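Local coordinates for protein PtLCIB4 H88A mutant (Phaeodactylum tricornutum, PDB 5B5Z) that binds zinc and, as a homolog of the limiting CO2-inducible protein LCIB, probably interconverts CO2 and bicarbonate as a beta-carbonic anhydrase, at residues Leu58-Leu67 and Gln245-Phe256. Residues are numbered along the deposited sequence; the frame is centred on the assembly and turned at random.
Sequences LCSDEVTRPL and QINTPKEMSDFF. With ZN (zinc ion), chain C.
Gln245 reaches from its strand to the 3-10 turn 62-64 and donates from NE2 to the backbone Thr64 O, at 3.2 Å and 153°. Thr64 O lies almost in the amide plane of Gln245. Gln245 CG anti to the backbone N (chi1 177°) and an extended chain beyond it carry the amide this far. Gln245 OE1 rests against Thr64 CB at 3.4 Å and takes a hydrogen bond from a water that in turn accepts from Cys59 N. Beside it Leu67 CD2 lies 3.7 Å from Phe256 CD2, approaching the ring obliquely, and Leu34 of helix 31-43 adjoins both residues.

Two residues on in the strand, Asn247 OD1 lies 3.4 Å from Val63 CG2. That oxygen is hydrogen-bonded to His115 ND1, while Asn247 ND2 donates to Asp254 OD2 (3.1 Å), which it meets from above the carboxylate plane. Asp254 OD1 receives Thr248 N, and a second water donates to both Asp254 OD2 and Val63 O.

Next to this network sits the metal: Cys59 SG binds zinc at 2.3 Å with His115, Cys139 and a water that donates to Asp61 OD2. Asp61 OD1 accepts Val63 N in an Asx turn. Asn247 is thus a second-shell residue: with the zinc bond at NE2, its bond at ND1 helps set the rotation of the His115 ring and would probably polarise it, while Asp254 holds the amide in turn.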
# COMPACT_ATOMS: atom_id res chain seq x y z
N LEU A 58 1.34 0.15 7.19
CA LEU A 58 1.38 1.58 7.51
C LEU A 58 0.31 2.30 6.72
O LEU A 58 -0.23 1.75 5.74
CB LEU A 58 2.77 2.16 7.19
CG LEU A 58 3.95 1.49 7.92
CD1 LEU A 58 5.31 1.91 7.33
CD2 LEU A 58 3.89 1.78 9.42
N CYS A 59 -0.02 3.53 7.11
CA CYS A 59 -1.10 4.25 6.42
C CYS A 59 -0.73 4.53 4.96
O CYS A 59 0.44 4.73 4.61
CB CYS A 59 -1.42 5.58 7.14
SG CYS A 59 -2.86 6.44 6.45
N SER A 60 -1.76 4.55 4.13
CA SER A 60 -1.61 4.83 2.71
C SER A 60 -1.11 6.26 2.43
O SER A 60 -0.62 6.54 1.35
CB SER A 60 -2.95 4.57 2.03
OG SER A 60 -3.99 5.11 2.81
N ASP A 61 -1.26 7.15 3.41
CA ASP A 61 -0.74 8.53 3.33
C ASP A 61 0.72 8.60 2.83
O ASP A 61 1.57 7.83 3.28
CB ASP A 61 -0.87 9.15 4.73
CG ASP A 61 -0.74 10.67 4.74
OD1 ASP A 61 0.01 11.24 3.90
OD2 ASP A 61 -1.34 11.28 5.66
N GLU A 62 1.01 9.51 1.90
CA GLU A 62 2.37 9.66 1.36
C GLU A 62 3.41 9.95 2.44
O GLU A 62 4.57 9.61 2.29
CB GLU A 62 2.43 10.77 0.30
CG GLU A 62 2.01 12.16 0.79
CD GLU A 62 3.13 12.96 1.44
OE1 GLU A 62 2.84 14.03 2.03
OE2 GLU A 62 4.31 12.54 1.37
N VAL A 63 3.00 10.56 3.55
CA VAL A 63 3.98 10.92 4.58
C VAL A 63 4.58 9.71 5.30
O VAL A 63 5.57 9.86 6.02
CB VAL A 63 3.38 11.88 5.65
CG1 VAL A 63 2.93 13.16 5.00
CG2 VAL A 63 2.25 11.22 6.42
N THR A 64 4.02 8.52 5.10
CA THR A 64 4.55 7.36 5.80
C THR A 64 5.65 6.67 4.98
O THR A 64 6.37 5.83 5.50
CB THR A 64 3.43 6.34 6.14
OG1 THR A 64 2.92 5.78 4.93
CG2 THR A 64 2.29 7.01 6.91
N ARG A 65 5.81 7.06 3.72
CA ARG A 65 6.81 6.44 2.84
C ARG A 65 8.27 6.46 3.34
O ARG A 65 8.99 5.49 3.09
CB ARG A 65 6.77 7.07 1.44
CG ARG A 65 5.42 6.96 0.67
CD ARG A 65 5.05 5.55 0.20
NE ARG A 65 4.37 4.79 1.24
CZ ARG A 65 3.08 4.91 1.52
NH1 ARG A 65 2.55 4.18 2.50
NH2 ARG A 65 2.31 5.76 0.83
N PRO A 66 8.73 7.54 4.02
CA PRO A 66 10.15 7.51 4.42
C PRO A 66 10.56 6.32 5.29
O PRO A 66 11.68 5.82 5.17
CB PRO A 66 10.30 8.82 5.20
CG PRO A 66 9.30 9.72 4.57
CD PRO A 66 8.12 8.85 4.31
N LEU A 67 9.66 5.86 6.15
CA LEU A 67 9.94 4.72 7.01
C LEU A 67 10.11 3.43 6.19
O LEU A 67 11.01 2.63 6.45
CB LEU A 67 8.82 4.56 8.05
CG LEU A 67 9.00 3.44 9.07
CD1 LEU A 67 10.30 3.58 9.81
CD2 LEU A 67 7.82 3.39 10.03
N GLN A 245 4.30 5.99 14.32
CA GLN A 245 5.10 6.76 13.41
C GLN A 245 4.80 8.25 13.61
O GLN A 245 3.63 8.66 13.57
CB GLN A 245 4.81 6.27 11.99
CG GLN A 245 5.47 6.98 10.87
CD GLN A 245 5.18 6.28 9.55
OE1 GLN A 245 4.18 5.55 9.41
NE2 GLN A 245 6.04 6.50 8.58
N ILE A 246 5.83 9.05 13.83
CA ILE A 246 5.62 10.48 14.05
C ILE A 246 6.18 11.27 12.87
O ILE A 246 7.38 11.27 12.62
CB ILE A 246 6.25 10.94 15.37
CG1 ILE A 246 5.59 10.19 16.53
CG2 ILE A 246 6.10 12.45 15.54
CD1 ILE A 246 6.19 10.53 17.91
N ASN A 247 5.29 11.91 12.12
CA ASN A 247 5.67 12.62 10.92
C ASN A 247 5.91 14.10 11.22
O ASN A 247 5.00 14.81 11.64
CB ASN A 247 4.60 12.45 9.84
CG ASN A 247 4.33 11.00 9.54
OD1 ASN A 247 3.20 10.53 9.66
ND2 ASN A 247 5.37 10.28 9.20
N THR A 248 7.14 14.54 10.98
CA THR A 248 7.57 15.88 11.37
C THR A 248 7.79 16.76 10.14
O THR A 248 7.81 16.25 9.02
CB THR A 248 8.87 15.79 12.17
OG1 THR A 248 9.86 15.17 11.35
CG2 THR A 248 8.65 14.96 13.45
N PRO A 249 7.97 18.08 10.33
CA PRO A 249 8.28 18.94 9.18
C PRO A 249 9.51 18.48 8.38
O PRO A 249 10.34 17.72 8.89
CB PRO A 249 8.52 20.31 9.83
CG PRO A 249 7.65 20.29 11.05
CD PRO A 249 7.76 18.87 11.56
N LYS A 250 9.60 18.94 7.14
CA LYS A 250 10.57 18.42 6.16
C LYS A 250 12.03 18.57 6.57
O LYS A 250 12.86 17.73 6.23
CB LYS A 250 10.36 19.12 4.81
N GLU A 251 12.34 19.63 7.31
CA GLU A 251 13.72 19.90 7.72
C GLU A 251 14.17 18.99 8.87
O GLU A 251 15.30 19.09 9.35
CB GLU A 251 13.87 21.36 8.15
CG GLU A 251 12.85 22.32 7.53
CD GLU A 251 11.53 22.37 8.30
OE1 GLU A 251 11.56 22.45 9.55
OE2 GLU A 251 10.47 22.33 7.64
N MET A 252 13.29 18.09 9.28
CA MET A 252 13.49 17.32 10.50
C MET A 252 13.41 15.82 10.22
O MET A 252 12.74 15.42 9.28
CB MET A 252 12.43 17.73 11.52
CG MET A 252 12.87 17.77 12.95
SD MET A 252 11.57 18.53 13.94
CE MET A 252 11.02 19.82 12.85
N SER A 253 14.07 15.01 11.04
CA SER A 253 13.85 13.56 10.98
C SER A 253 12.45 13.19 11.46
O SER A 253 11.88 13.84 12.33
CB SER A 253 14.88 12.80 11.83
OG SER A 253 14.70 11.40 11.69
N ASP A 254 11.89 12.14 10.86
CA ASP A 254 10.69 11.52 11.42
C ASP A 254 11.11 10.68 12.62
O ASP A 254 12.28 10.36 12.78
CB ASP A 254 10.01 10.64 10.38
CG ASP A 254 9.06 11.40 9.48
OD1 ASP A 254 8.96 12.65 9.57
OD2 ASP A 254 8.40 10.74 8.65
N PHE A 255 10.14 10.33 13.45
CA PHE A 255 10.39 9.52 14.63
C PHE A 255 9.47 8.31 14.66
O PHE A 255 8.47 8.24 13.95
CB PHE A 255 10.21 10.35 15.92
CG PHE A 255 11.30 11.35 16.16
CD1 PHE A 255 11.36 12.52 15.41
CD2 PHE A 255 12.28 11.11 17.11
CE1 PHE A 255 12.39 13.45 15.62
CE2 PHE A 255 13.31 12.03 17.33
CZ PHE A 255 13.36 13.20 16.58
N PHE A 256 9.83 7.36 15.51
CA PHE A 256 9.01 6.18 15.73
C PHE A 256 9.06 5.80 17.19
O PHE A 256 10.13 5.79 17.81
CB PHE A 256 9.51 5.02 14.84
CG PHE A 256 8.52 3.87 14.72
CD1 PHE A 256 8.54 2.80 15.62
CD2 PHE A 256 7.58 3.85 13.68
CE1 PHE A 256 7.64 1.73 15.50
CE2 PHE A 256 6.69 2.78 13.55
CZ PHE A 256 6.71 1.73 14.46
ZN ZN C . -2.93 8.25 7.81
O HOH W 1 1.20 4.36 9.62
O HOH W 2 -3.19 9.94 6.93
O HOH W 3 7.12 12.03 6.53